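Local coordinates for protein xylose isomerase-like TIM barrel (Anabaena variabilis ATCC 29413, PDB 2QW5) that binds zinc and D-xylose in a TIM barrel and probably acts as a sugar or sugar phosphate isomerase or epimerase, at residues Y172-K177 with S208-V213; E201-V206 with Q240-Y245; V214-H219 with A279-N284; G254-S259 with I322-K327; K299-I302 with P308-Y311. One frame throughout, in Å; residues are numbered along the deposited sequence.

Interaction 1 (Y172-K177 with S208-V213); sequences YAEIKK and SKQVGV
Gln210 lies against the last turn of helix 148-176, its amide resting on the backbone and stem of Glu174. NE2 sits 3.5 Å from Glu174 CA, while OE1 touches Glu174 CG at 3.6 Å; Gln210 CG packs on the Ala173 methyl, 4.0 Å from Ala173 CB. No direct hydrogen bond joins the segments. In the Glu174 conformer described, one of two modelled, carboxylate and amide planes are nearly parallel, 21° apart, and two waters bridge the polar ends. One donates to Glu174 OE1 at 2.7 Å and also meets Ser208 OG; the second donates firmly to Gln210 OE1 at 2.9 Å and only weakly to Glu174 OE2. The glutamine reaches the helix because its CG stands opposite the backbone N (chi1 -162°) and the chain then bends at chi2 (66°). Its NE2 donates to Val178 O, just beyond the helix end, so the amide spans the corner where the chain leaves the helix. That corner is a Schellman motif, closed by Lys177 with positive phi and a bond from Lys177 N to Glu174 O of 3.1 Å. A type I turn, Ser208 to Val211, leads into strand 211-216, which pairs with strand 179-182. The contact thus joins a helix C-terminus to the turn entering the neighbouring strand, 211-216, at the N-terminal end of the strands of a TIM barrel.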
# COMPACT_ATOMS: atom_id res chain seq x y z
N TYR A 172 21.77 11.88 -30.75
CA TYR A 172 21.30 10.66 -31.43
C TYR A 172 19.97 10.85 -32.17
O TYR A 172 19.90 10.49 -33.35
CB TYR A 172 21.18 9.53 -30.43
CG TYR A 172 20.79 8.21 -31.07
CD1 TYR A 172 21.73 7.46 -31.77
CD2 TYR A 172 19.47 7.74 -31.03
CE1 TYR A 172 21.39 6.26 -32.40
CE2 TYR A 172 19.12 6.53 -31.66
CZ TYR A 172 20.09 5.79 -32.32
OH TYR A 172 19.82 4.60 -32.96
N ALA A 173 18.94 11.42 -31.52
CA ALA A 173 17.62 11.65 -32.16
C ALA A 173 17.66 12.58 -33.39
O ALA A 173 16.88 12.42 -34.36
CB ALA A 173 16.61 12.17 -31.13
N GLU A 174 18.58 13.55 -33.35
CA GLU A 174 18.76 14.50 -34.46
C GLU A 174 19.21 13.75 -35.73
O GLU A 174 18.66 13.98 -36.83
CB GLU A 174 19.72 15.64 -34.06
CG GLU A 174 19.67 16.85 -35.00
CD GLU A 174 20.62 17.99 -34.64
OE1 GLU A 174 21.52 17.82 -33.76
OE2 GLU A 174 20.46 19.06 -35.25
N ILE A 175 20.13 12.79 -35.57
CA ILE A 175 20.57 11.93 -36.69
C ILE A 175 19.36 11.15 -37.25
O ILE A 175 19.17 11.05 -38.46
CB ILE A 175 21.65 10.95 -36.26
CG1 ILE A 175 22.95 11.67 -35.90
CG2 ILE A 175 21.98 9.98 -37.38
CD1 ILE A 175 23.97 10.76 -35.34
N LYS A 176 18.51 10.65 -36.34
CA LYS A 176 17.30 9.89 -36.66
C LYS A 176 16.09 10.72 -37.12
O LYS A 176 15.08 10.14 -37.55
CB LYS A 176 16.88 9.07 -35.42
CG LYS A 176 17.94 8.09 -34.92
CD LYS A 176 18.23 6.93 -35.90
CE LYS A 176 17.02 6.00 -36.10
NZ LYS A 176 17.41 4.69 -36.63
N LYS A 177 16.20 12.05 -37.07
CA LYS A 177 15.10 12.98 -37.41
C LYS A 177 13.82 12.80 -36.52
O LYS A 177 12.68 12.88 -36.99
CB LYS A 177 14.80 12.93 -38.90
CG LYS A 177 16.03 13.23 -39.77
CD LYS A 177 15.72 13.23 -41.25
CE LYS A 177 16.60 14.22 -41.99
NZ LYS A 177 18.05 14.15 -41.66
N SER A 208 21.50 20.34 -26.62
CA SER A 208 20.69 19.94 -27.77
C SER A 208 19.23 20.44 -27.84
O SER A 208 18.37 20.04 -27.03
CB SER A 208 20.70 18.44 -27.91
OG SER A 208 19.82 18.06 -28.96
N LYS A 209 18.93 21.24 -28.87
CA LYS A 209 17.58 21.76 -29.11
C LYS A 209 16.64 20.68 -29.67
O LYS A 209 15.42 20.88 -29.76
CB LYS A 209 17.60 22.94 -30.09
CG LYS A 209 18.38 24.17 -29.64
CD LYS A 209 17.94 24.76 -28.29
CE LYS A 209 18.59 26.17 -28.06
NZ LYS A 209 18.34 27.11 -29.27
N GLN A 210 17.21 19.54 -30.06
CA GLN A 210 16.41 18.36 -30.46
C GLN A 210 15.58 17.90 -29.23
O GLN A 210 14.55 17.22 -29.39
CB GLN A 210 17.35 17.23 -30.91
CG GLN A 210 16.68 16.13 -31.75
CD GLN A 210 16.18 16.60 -33.12
OE1 GLN A 210 16.48 17.71 -33.56
NE2 GLN A 210 15.49 15.71 -33.86
N VAL A 211 16.07 18.23 -28.02
CA VAL A 211 15.39 17.96 -26.76
C VAL A 211 14.54 19.18 -26.40
O VAL A 211 15.04 20.22 -25.99
CB VAL A 211 16.35 17.61 -25.61
CG1 VAL A 211 15.55 17.32 -24.29
CG2 VAL A 211 17.26 16.40 -25.98
N GLY A 212 13.23 19.04 -26.56
CA GLY A 212 12.29 20.11 -26.26
C GLY A 212 11.10 19.64 -25.45
O GLY A 212 11.23 18.77 -24.57
N VAL A 213 9.94 20.23 -25.74
CA VAL A 213 8.76 20.00 -24.91
C VAL A 213 7.50 19.67 -25.68
O VAL A 213 7.35 20.02 -26.84
CB VAL A 213 8.44 21.26 -24.02
CG1 VAL A 213 9.70 21.84 -23.44
CG2 VAL A 213 7.75 22.33 -24.78
O HOH W 1 21.59 17.83 -31.06
O HOH W 2 17.81 20.27 -33.53

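Interaction 2 (E201-V206 with Q240-Y245); sequences EFLKGV and QGRLHY
A buried arginine ties two loops of the TIM barrel together here: Arg242, just ahead of strand 243-248, reaches across to the turn at the end of helix 196-203. The turn is type I, from Leu203 to Val206, and it presents two backbone carbonyls to the guanidinium. NH2 gives the stronger bond, 2.8 Å to Val206 O with an N-H...O angle of 154°; it comes from above the carbonyl plane, 40° out of it, and the oxygen lies at the guanidinium's edge. NH1 makes only a weak bond to Leu203 O. A water that accepts from NH1 and lies near Val206 O fills in beside the pair. One face of the guanidinium is covered by the Leu203 stem, whose CB is 3.7 Å from Arg242 NH1, and the leucine and arginine chains run past each other in opposite directions. NE donates to Val211 O in the neighbouring strand, and NH2 bonds weakly to Ser208 O as well, so one cation serves carbonyls of both the turn and the sheet, which probably offsets the cost of burying its charge. Before Arg242, helix 227-240 closes in a Schellman motif with Gly241 at positive phi. Arg242 sets off with CG beside its backbone N and bends at chi3 (136°), which brings the guanidinium to the turn's carbonyls, where NH2 also meets the isopropyl group of Val206, 3.8 Å from its CB.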
# COMPACT_ATOMS: atom_id res chain seq x y z
N GLU A 201 13.74 25.07 -16.71
CA GLU A 201 14.96 25.05 -15.88
C GLU A 201 15.87 23.83 -16.18
O GLU A 201 17.10 23.96 -16.27
CB GLU A 201 14.58 25.10 -14.40
CG GLU A 201 15.78 25.24 -13.42
CD GLU A 201 15.36 25.50 -11.94
OE1 GLU A 201 14.14 25.69 -11.63
OE2 GLU A 201 16.28 25.52 -11.09
N PHE A 202 15.26 22.65 -16.34
CA PHE A 202 15.98 21.43 -16.69
C PHE A 202 16.70 21.59 -18.02
O PHE A 202 17.91 21.25 -18.13
CB PHE A 202 15.03 20.21 -16.77
CG PHE A 202 15.69 18.95 -17.29
CD1 PHE A 202 16.48 18.17 -16.46
CD2 PHE A 202 15.54 18.56 -18.61
CE1 PHE A 202 17.11 17.02 -16.93
CE2 PHE A 202 16.19 17.38 -19.11
CZ PHE A 202 16.96 16.61 -18.25
N LEU A 203 15.97 22.07 -19.02
CA LEU A 203 16.51 22.28 -20.37
C LEU A 203 17.66 23.27 -20.47
O LEU A 203 18.42 23.17 -21.43
CB LEU A 203 15.42 22.62 -21.36
CG LEU A 203 14.43 21.48 -21.66
CD1 LEU A 203 13.26 22.05 -22.39
CD2 LEU A 203 15.00 20.31 -22.44
N LYS A 204 17.82 24.18 -19.51
CA LYS A 204 18.94 25.13 -19.51
C LYS A 204 20.28 24.37 -19.48
O LYS A 204 21.29 24.90 -19.96
CB LYS A 204 18.84 26.14 -18.34
CG LYS A 204 17.59 27.07 -18.33
CD LYS A 204 17.69 28.25 -19.30
CE LYS A 204 16.38 29.09 -19.44
NZ LYS A 204 15.75 29.64 -18.24
N GLY A 205 20.29 23.16 -18.91
CA GLY A 205 21.47 22.29 -18.88
C GLY A 205 21.62 21.24 -19.98
O GLY A 205 22.49 20.37 -19.89
N VAL A 206 20.78 21.33 -21.01
CA VAL A 206 20.80 20.44 -22.17
C VAL A 206 21.09 21.28 -23.43
O VAL A 206 20.27 22.09 -23.86
CB VAL A 206 19.46 19.72 -22.28
CG1 VAL A 206 19.47 18.71 -23.43
CG2 VAL A 206 19.16 18.99 -20.94
N GLN A 240 13.41 29.47 -28.79
CA GLN A 240 14.50 28.52 -28.60
C GLN A 240 14.45 27.34 -29.56
O GLN A 240 15.39 26.55 -29.61
CB GLN A 240 14.46 27.99 -27.16
CG GLN A 240 14.78 29.05 -26.12
CD GLN A 240 16.27 29.34 -26.04
OE1 GLN A 240 17.05 28.48 -25.64
NE2 GLN A 240 16.66 30.55 -26.39
N GLY A 241 13.35 27.21 -30.30
CA GLY A 241 13.11 26.11 -31.20
C GLY A 241 12.85 24.82 -30.44
O GLY A 241 13.23 23.76 -30.92
N ARG A 242 12.18 24.90 -29.28
CA ARG A 242 11.90 23.74 -28.41
C ARG A 242 10.43 23.39 -28.17
O ARG A 242 10.16 22.54 -27.32
CB ARG A 242 12.64 23.92 -27.08
CG ARG A 242 14.10 23.65 -27.24
CD ARG A 242 14.89 23.97 -26.01
NE ARG A 242 15.84 22.89 -25.76
CZ ARG A 242 16.89 22.93 -24.96
NH1 ARG A 242 17.25 24.03 -24.31
NH2 ARG A 242 17.62 21.85 -24.84
N LEU A 243 9.50 24.01 -28.92
CA LEU A 243 8.08 23.70 -28.79
C LEU A 243 7.79 22.69 -29.87
O LEU A 243 7.34 23.03 -30.93
CB LEU A 243 7.20 24.96 -28.85
CG LEU A 243 5.67 24.83 -28.64
CD1 LEU A 243 5.26 23.86 -27.59
CD2 LEU A 243 5.12 26.20 -28.29
N HIS A 244 8.05 21.42 -29.54
CA HIS A 244 7.94 20.34 -30.51
C HIS A 244 6.58 19.73 -30.71
O HIS A 244 6.36 19.06 -31.73
CB HIS A 244 8.93 19.24 -30.16
CG HIS A 244 10.36 19.69 -30.16
ND1 HIS A 244 10.84 20.67 -31.00
CD2 HIS A 244 11.44 19.21 -29.50
CE1 HIS A 244 12.14 20.81 -30.82
NE2 HIS A 244 12.53 19.92 -29.92
N TYR A 245 5.67 19.90 -29.76
CA TYR A 245 4.38 19.19 -29.82
C TYR A 245 3.36 19.79 -28.88
O TYR A 245 3.74 20.43 -27.91
CB TYR A 245 4.63 17.74 -29.44
CG TYR A 245 3.58 16.71 -29.81
CD1 TYR A 245 3.11 16.55 -31.12
CD2 TYR A 245 3.16 15.78 -28.87
CE1 TYR A 245 2.22 15.49 -31.46
CE2 TYR A 245 2.27 14.75 -29.20
CZ TYR A 245 1.81 14.61 -30.47
OH TYR A 245 0.92 13.60 -30.74
O HOH W 3 20.04 25.03 -23.26

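Interaction 3 (V214-H219 with A279-N284); sequences VIDSAH and AVEIFN. With ZN (zinc ion), chain D; XLS (D-xylose), chain C.
Asp216 and Glu281 each give the zinc ion one carboxylate oxygen, and the metal lets two acids lie side by side. Asp216 OD2 stands 3.0 Å from Glu281 OE1, close but not hydrogen-bonded, with the zinc 2.3 Å from OD2 and 2.1 Å from OE1. Both side chains start with CG opposite the backbone N (chi1 172° for Asp216, -164° for Glu281). The glutamate then runs extended, while the shorter aspartate gets there directly from the end of its strand; the two chains cross at about a right angle, their carboxylate planes 46° apart. Asp216 also serves as N-cap of helix 217-223, its other oxygen, OD1, taking weak bonds from the amides of Ala218 and His219, which helps fix the rotation of the carboxylate. His219, with CG beside its own backbone N, donates a hydrogen bond from NE2 to O1 of D-xylose at 3.2 Å, the oxygen lying in the plane of the ring at its edge. Phe283 reaches the sugar with CZ, 3.5 Å from C1. A zinc-bound water, 2.0 Å from the metal, donates to the same O1. Glu183 and Gln247 complete the metal site, and Asn87 and Glu183 also bind the sugar. Metal and sugar thus share the C-terminal ends of the barrel strands, and the water linking zinc to O1 is consistent with metal-assisted chemistry there, as in related isomerases.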
# COMPACT_ATOMS: atom_id res chain seq x y z
N VAL A 214 6.62 18.98 -24.97
CA VAL A 214 5.22 18.87 -25.36
C VAL A 214 4.48 19.65 -24.26
O VAL A 214 4.81 19.51 -23.07
CB VAL A 214 4.69 17.43 -25.45
CG1 VAL A 214 5.11 16.56 -24.23
CG2 VAL A 214 3.19 17.47 -25.67
N ILE A 215 3.53 20.51 -24.66
CA ILE A 215 2.63 21.18 -23.74
C ILE A 215 1.29 20.49 -23.90
O ILE A 215 0.74 20.48 -25.00
CB ILE A 215 2.49 22.70 -24.01
CG1 ILE A 215 3.86 23.41 -24.01
CG2 ILE A 215 1.55 23.33 -22.94
CD1 ILE A 215 3.75 24.84 -24.43
N ASP A 216 0.80 19.90 -22.80
CA ASP A 216 -0.49 19.18 -22.70
C ASP A 216 -1.36 20.09 -21.83
O ASP A 216 -0.96 20.42 -20.69
CB ASP A 216 -0.23 17.83 -22.05
CG ASP A 216 -1.51 17.05 -21.69
OD1 ASP A 216 -2.46 17.62 -21.12
OD2 ASP A 216 -1.52 15.84 -21.93
N SER A 217 -2.53 20.47 -22.35
CA SER A 217 -3.45 21.40 -21.67
C SER A 217 -3.93 20.92 -20.29
O SER A 217 -4.06 21.74 -19.38
CB SER A 217 -4.64 21.73 -22.55
OG SER A 217 -5.41 20.55 -22.86
N ALA A 218 -4.17 19.60 -20.14
CA ALA A 218 -4.58 19.02 -18.82
C ALA A 218 -3.51 19.27 -17.76
O ALA A 218 -3.83 19.75 -16.66
CB ALA A 218 -4.85 17.52 -18.94
N HIS A 219 -2.25 18.99 -18.10
CA HIS A 219 -1.11 19.25 -17.17
C HIS A 219 -0.86 20.72 -16.93
O HIS A 219 -0.54 21.10 -15.78
CB HIS A 219 0.17 18.53 -17.57
CG HIS A 219 -0.01 17.06 -17.73
ND1 HIS A 219 -0.62 16.28 -16.77
CD2 HIS A 219 0.35 16.22 -18.72
CE1 HIS A 219 -0.67 15.03 -17.19
NE2 HIS A 219 -0.03 14.96 -18.35
N ALA A 279 -2.54 17.02 -30.91
CA ALA A 279 -3.05 15.68 -30.56
C ALA A 279 -4.15 15.70 -29.48
O ALA A 279 -4.00 16.33 -28.48
CB ALA A 279 -1.96 14.78 -30.12
N VAL A 280 -5.26 15.01 -29.76
CA VAL A 280 -6.33 14.80 -28.80
C VAL A 280 -5.85 13.63 -27.92
O VAL A 280 -5.64 12.55 -28.44
CB VAL A 280 -7.66 14.39 -29.51
CG1 VAL A 280 -8.68 13.83 -28.50
CG2 VAL A 280 -8.20 15.57 -30.30
N GLU A 281 -5.64 13.87 -26.62
CA GLU A 281 -5.19 12.82 -25.71
C GLU A 281 -6.24 12.52 -24.63
O GLU A 281 -6.33 13.21 -23.63
CB GLU A 281 -3.86 13.15 -25.09
CG GLU A 281 -3.24 11.88 -24.46
CD GLU A 281 -1.94 12.15 -23.80
OE1 GLU A 281 -1.93 13.12 -23.02
OE2 GLU A 281 -0.98 11.38 -24.04
N ILE A 282 -7.04 11.49 -24.88
CA ILE A 282 -8.10 11.06 -24.00
C ILE A 282 -7.69 9.67 -23.43
O ILE A 282 -7.39 8.73 -24.20
CB ILE A 282 -9.46 10.99 -24.78
CG1 ILE A 282 -9.88 12.42 -25.23
CG2 ILE A 282 -10.57 10.34 -23.91
CD1 ILE A 282 -11.17 12.45 -26.06
N PHE A 283 -7.71 9.58 -22.11
CA PHE A 283 -7.37 8.38 -21.36
C PHE A 283 -8.68 7.67 -21.07
O PHE A 283 -9.44 8.08 -20.21
CB PHE A 283 -6.64 8.74 -20.06
CG PHE A 283 -5.24 9.18 -20.27
CD1 PHE A 283 -4.97 10.44 -20.77
CD2 PHE A 283 -4.18 8.34 -20.01
CE1 PHE A 283 -3.65 10.88 -20.98
CE2 PHE A 283 -2.84 8.79 -20.20
CZ PHE A 283 -2.62 10.05 -20.70
N ASN A 284 -8.98 6.62 -21.81
CA ASN A 284 -10.24 5.90 -21.56
C ASN A 284 -10.15 5.14 -20.21
O ASN A 284 -9.06 4.87 -19.71
CB ASN A 284 -10.54 4.99 -22.75
CG ASN A 284 -11.96 4.51 -22.78
OD1 ASN A 284 -12.78 4.96 -21.98
ND2 ASN A 284 -12.28 3.57 -23.71
ZN ZN D . -0.18 14.00 -22.22
C1 XLS C . 0.37 10.45 -18.95
C2 XLS C . 1.73 9.94 -19.41
C3 XLS C . 1.95 8.40 -19.16
C4 XLS C . 2.72 7.69 -20.26
O1 XLS C . 0.12 11.74 -18.38
O2 XLS C . 2.02 10.33 -20.75
O3 XLS C . 0.81 7.57 -18.94
O4 XLS C . 3.89 8.42 -20.51
O HOH W 4 -0.50 12.88 -20.56

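Interaction 4 (G254-S259 with I322-K327); sequences GALHTS and IKVTRK
His257 leads its imidazole away from residues 322-327, toward Ile317 and Glu320 earlier on the same helix, and one face of the ring is covered by Thr258 CG2, 3.8 Å above the plane toward the rim. Val324 is met by the stem: His257 CB lies 4.0 Å from Val324 CB. With CG set between the backbone N and the carbonyl carbon (chi1 65°), the ring swings off to the side and the CB-CA edge is left facing the valine. CG1 of Val324 then fits between residues 256 and 257, 3.9 Å from His257 CA and equally far from Leu256 O. Here the long loop between strand 243-248 and helix 263-273 of the TIM barrel folds back over the chain's last helix, 314-332. The Leu256 isobutyl group packs on that helix, crossing Val324 at a slant, Leu256 CG 4.0 Å from Val324 CG1. Its CD2 goes on to Thr325, 3.5 Å from OG1, a hydroxyl already bonded to the carbonyl of Ala321 one turn back, so the threonine oxygen is satisfied within its own helix and meets only carbon here. Trp263, on the following helix, packs against Leu256, Val324 and Thr325 alike. Thr258 packs on Ile229 of the second subunit.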
# COMPACT_ATOMS: atom_id res chain seq x y z
N GLY A 254 -10.94 12.87 -19.82
CA GLY A 254 -12.03 12.16 -20.52
C GLY A 254 -12.60 12.94 -21.71
O GLY A 254 -11.86 13.23 -22.65
N ALA A 255 -13.88 13.32 -21.62
CA ALA A 255 -14.60 13.98 -22.72
C ALA A 255 -14.05 15.38 -22.97
O ALA A 255 -14.06 16.20 -22.08
CB ALA A 255 -16.08 14.06 -22.42
N LEU A 256 -13.60 15.64 -24.19
CA LEU A 256 -12.97 16.94 -24.50
C LEU A 256 -14.00 18.06 -24.74
O LEU A 256 -13.73 19.24 -24.50
CB LEU A 256 -11.99 16.74 -25.66
CG LEU A 256 -11.05 17.87 -26.09
CD1 LEU A 256 -10.18 18.35 -24.91
CD2 LEU A 256 -10.22 17.38 -27.27
N HIS A 257 -15.22 17.70 -25.13
CA HIS A 257 -16.24 18.68 -25.46
C HIS A 257 -17.08 19.22 -24.29
O HIS A 257 -17.85 20.17 -24.49
CB HIS A 257 -17.17 18.15 -26.57
CG HIS A 257 -17.97 16.96 -26.18
ND1 HIS A 257 -17.40 15.77 -25.81
CD2 HIS A 257 -19.32 16.77 -26.16
CE1 HIS A 257 -18.36 14.89 -25.56
NE2 HIS A 257 -19.53 15.47 -25.76
N THR A 258 -16.97 18.61 -23.10
CA THR A 258 -17.66 19.09 -21.90
C THR A 258 -16.61 19.24 -20.81
O THR A 258 -16.35 18.32 -20.02
CB THR A 258 -18.75 18.12 -21.52
OG1 THR A 258 -18.15 16.85 -21.31
CG2 THR A 258 -19.77 18.03 -22.62
N SER A 259 -15.97 20.39 -20.78
CA SER A 259 -14.89 20.56 -19.80
C SER A 259 -14.50 21.97 -19.64
O SER A 259 -14.93 22.81 -20.40
CB SER A 259 -13.62 19.79 -20.24
OG SER A 259 -12.88 20.45 -21.24
N ILE A 322 -12.63 15.93 -31.90
CA ILE A 322 -12.10 16.60 -33.09
C ILE A 322 -13.02 17.77 -33.47
O ILE A 322 -12.52 18.80 -33.86
CB ILE A 322 -11.81 15.64 -34.28
CG1 ILE A 322 -11.11 16.37 -35.44
CG2 ILE A 322 -13.09 14.90 -34.76
CD1 ILE A 322 -10.27 15.42 -36.36
N LYS A 323 -14.35 17.59 -33.35
CA LYS A 323 -15.32 18.64 -33.65
C LYS A 323 -15.09 19.87 -32.77
O LYS A 323 -14.95 20.98 -33.29
CB LYS A 323 -16.76 18.11 -33.58
CG LYS A 323 -17.13 17.17 -34.76
CD LYS A 323 -18.48 16.48 -34.52
CE LYS A 323 -18.97 15.57 -35.68
NZ LYS A 323 -19.44 16.27 -36.92
N VAL A 324 -14.98 19.67 -31.46
CA VAL A 324 -14.70 20.80 -30.54
C VAL A 324 -13.35 21.46 -30.82
O VAL A 324 -13.27 22.68 -30.85
CB VAL A 324 -14.93 20.48 -29.01
CG1 VAL A 324 -13.85 19.54 -28.43
CG2 VAL A 324 -14.95 21.78 -28.22
N THR A 325 -12.29 20.66 -31.02
CA THR A 325 -10.93 21.17 -31.30
C THR A 325 -10.93 22.06 -32.55
O THR A 325 -10.36 23.15 -32.54
CB THR A 325 -9.90 20.01 -31.45
OG1 THR A 325 -9.92 19.20 -30.25
CG2 THR A 325 -8.48 20.54 -31.72
N ARG A 326 -11.58 21.59 -33.62
CA ARG A 326 -11.69 22.38 -34.86
C ARG A 326 -12.53 23.65 -34.70
O ARG A 326 -12.15 24.71 -35.24
CB ARG A 326 -12.22 21.52 -36.04
CG ARG A 326 -11.23 20.52 -36.49
CD ARG A 326 -11.35 20.16 -37.94
NE ARG A 326 -10.27 19.28 -38.41
CZ ARG A 326 -9.00 19.66 -38.68
NH1 ARG A 326 -8.53 20.90 -38.45
NH2 ARG A 326 -8.16 18.73 -39.13
N LYS A 327 -13.62 23.55 -33.92
CA LYS A 327 -14.50 24.68 -33.63
C LYS A 327 -13.71 25.77 -32.94
O LYS A 327 -13.78 26.94 -33.30
CB LYS A 327 -15.67 24.28 -32.73
CG LYS A 327 -16.83 25.28 -32.79
CD LYS A 327 -18.07 24.97 -31.92
CE LYS A 327 -18.02 25.64 -30.53
NZ LYS A 327 -17.02 25.03 -29.61

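Interaction 5 (K299-I302 with P308-Y311); sequences KFWI and PNQY
Trp301 lays its indole along residues 308-311, and its two rings meet different parts of that segment. From CB the chain takes the cramped position between backbone N and carbonyl carbon (chi1 58°), which turns the ring to the 308-311 segment. After CG, CD1 meets the amide of Asn309, with OD1 at 3.2 Å; the amide plane stands steeply against the ring. NE1 is the polar point: it donates to Tyr311 O at 3.0 Å with an angle of 151°, the carbonyl lying near the ring's edge but tilted from its plane. Asn309 N lies over one face of the indole, 3.6 Å from CE2. Farther out, the same face is covered by Pro308, whose CA stands over the centroid of the six-membered ring at 3.5 Å, a CH-pi contact almost on the ring normal (4°), and CH2 at the tip touches Pro308 CB at 3.4 Å. Asn309 OD1 also accepts from Tyr311 N at 2.7 Å, and its ND2 reaches Lys299 O through water. Lys299 pairs with Asp306 in the intervening loop. This is an Asx turn laid beside a tryptophan, in the surface loop that leads into the barrel's last helix, 314-332.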
# COMPACT_ATOMS: atom_id res chain seq x y z
N LYS A 299 -16.60 4.09 -18.46
CA LYS A 299 -15.78 3.80 -19.62
C LYS A 299 -16.53 4.22 -20.89
O LYS A 299 -17.75 4.08 -20.98
CB LYS A 299 -15.47 2.29 -19.69
CG LYS A 299 -14.52 1.86 -20.84
CD LYS A 299 -14.23 0.38 -20.80
CE LYS A 299 -13.13 -0.01 -21.77
NZ LYS A 299 -12.92 -1.50 -21.81
N PHE A 300 -15.78 4.75 -21.86
CA PHE A 300 -16.31 5.00 -23.21
C PHE A 300 -16.08 3.65 -23.88
O PHE A 300 -14.96 3.34 -24.34
CB PHE A 300 -15.58 6.13 -23.94
CG PHE A 300 -15.36 7.35 -23.10
CD1 PHE A 300 -16.42 7.96 -22.45
CD2 PHE A 300 -14.09 7.92 -23.00
CE1 PHE A 300 -16.25 9.11 -21.71
CE2 PHE A 300 -13.90 9.09 -22.26
CZ PHE A 300 -14.98 9.67 -21.59
N TRP A 301 -17.13 2.83 -23.89
CA TRP A 301 -17.01 1.45 -24.33
C TRP A 301 -16.49 1.33 -25.75
O TRP A 301 -16.86 2.11 -26.62
CB TRP A 301 -18.29 0.65 -24.14
CG TRP A 301 -19.47 1.17 -24.82
CD1 TRP A 301 -20.34 2.07 -24.33
CD2 TRP A 301 -19.99 0.76 -26.10
NE1 TRP A 301 -21.33 2.31 -25.23
CE2 TRP A 301 -21.16 1.50 -26.32
CE3 TRP A 301 -19.56 -0.13 -27.08
CZ2 TRP A 301 -21.93 1.38 -27.48
CZ3 TRP A 301 -20.32 -0.26 -28.26
CH2 TRP A 301 -21.50 0.51 -28.44
N ILE A 302 -15.61 0.36 -25.95
CA ILE A 302 -14.92 0.18 -27.22
C ILE A 302 -15.73 -0.80 -28.08
O ILE A 302 -15.83 -1.97 -27.71
CB ILE A 302 -13.50 -0.30 -27.00
CG1 ILE A 302 -12.72 0.72 -26.15
CG2 ILE A 302 -12.79 -0.45 -28.37
CD1 ILE A 302 -11.45 0.12 -25.47
N PRO A 308 -21.98 -3.31 -26.00
CA PRO A 308 -22.61 -2.00 -26.05
C PRO A 308 -23.48 -1.68 -24.85
O PRO A 308 -23.99 -2.59 -24.21
CB PRO A 308 -23.48 -2.05 -27.32
CG PRO A 308 -23.55 -3.45 -27.70
CD PRO A 308 -22.35 -4.14 -27.17
N ASN A 309 -23.62 -0.41 -24.54
CA ASN A 309 -24.49 0.05 -23.48
C ASN A 309 -25.05 1.39 -23.88
O ASN A 309 -24.69 1.93 -24.93
CB ASN A 309 -23.78 0.03 -22.10
CG ASN A 309 -22.67 1.09 -21.95
OD1 ASN A 309 -22.81 2.23 -22.38
ND2 ASN A 309 -21.60 0.72 -21.27
N GLN A 310 -25.88 1.97 -23.02
CA GLN A 310 -26.52 3.24 -23.35
C GLN A 310 -25.65 4.49 -23.28
O GLN A 310 -26.11 5.58 -23.65
CB GLN A 310 -27.78 3.45 -22.49
CG GLN A 310 -27.58 3.82 -21.01
CD GLN A 310 -27.63 2.63 -20.07
OE1 GLN A 310 -27.10 1.53 -20.37
NE2 GLN A 310 -28.25 2.85 -18.91
N TYR A 311 -24.43 4.35 -22.77
CA TYR A 311 -23.52 5.49 -22.58
C TYR A 311 -22.70 5.74 -23.86
O TYR A 311 -22.74 4.92 -24.78
CB TYR A 311 -22.64 5.25 -21.35
CG TYR A 311 -23.50 5.00 -20.12
CD1 TYR A 311 -24.24 6.02 -19.56
CD2 TYR A 311 -23.58 3.73 -19.54
CE1 TYR A 311 -25.06 5.79 -18.42
CE2 TYR A 311 -24.37 3.48 -18.41
CZ TYR A 311 -25.11 4.52 -17.86
OH TYR A 311 -25.89 4.30 -16.75
O HOH W 5 -19.39 2.05 -20.03

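How the interactions relate
Interactions 1, 2 and 3 share the barrel sheet: 1 and 3 take successive parts of strand 211-216, and 2 reaches its neighbour, strand 243-248. Interactions 1 and 2 adjoin at the N-terminal ends of the strands, where Arg242 NE bonds Val211 O (2.8 Å); one is amide-on-helix packing with water bridges, the other a buried cation. Interaction 3 lies deepest, with metal and sugar at the opposite strand ends. Interaction 4 is apolar packing of a loop on helix 314-332, reaching interaction 3 through Val280. Interaction 5, at the surface, combines an indole face with one hydrogen bond; Asn284 ND2 to Phe300 O (2.8 Å) ties it back to interaction 3.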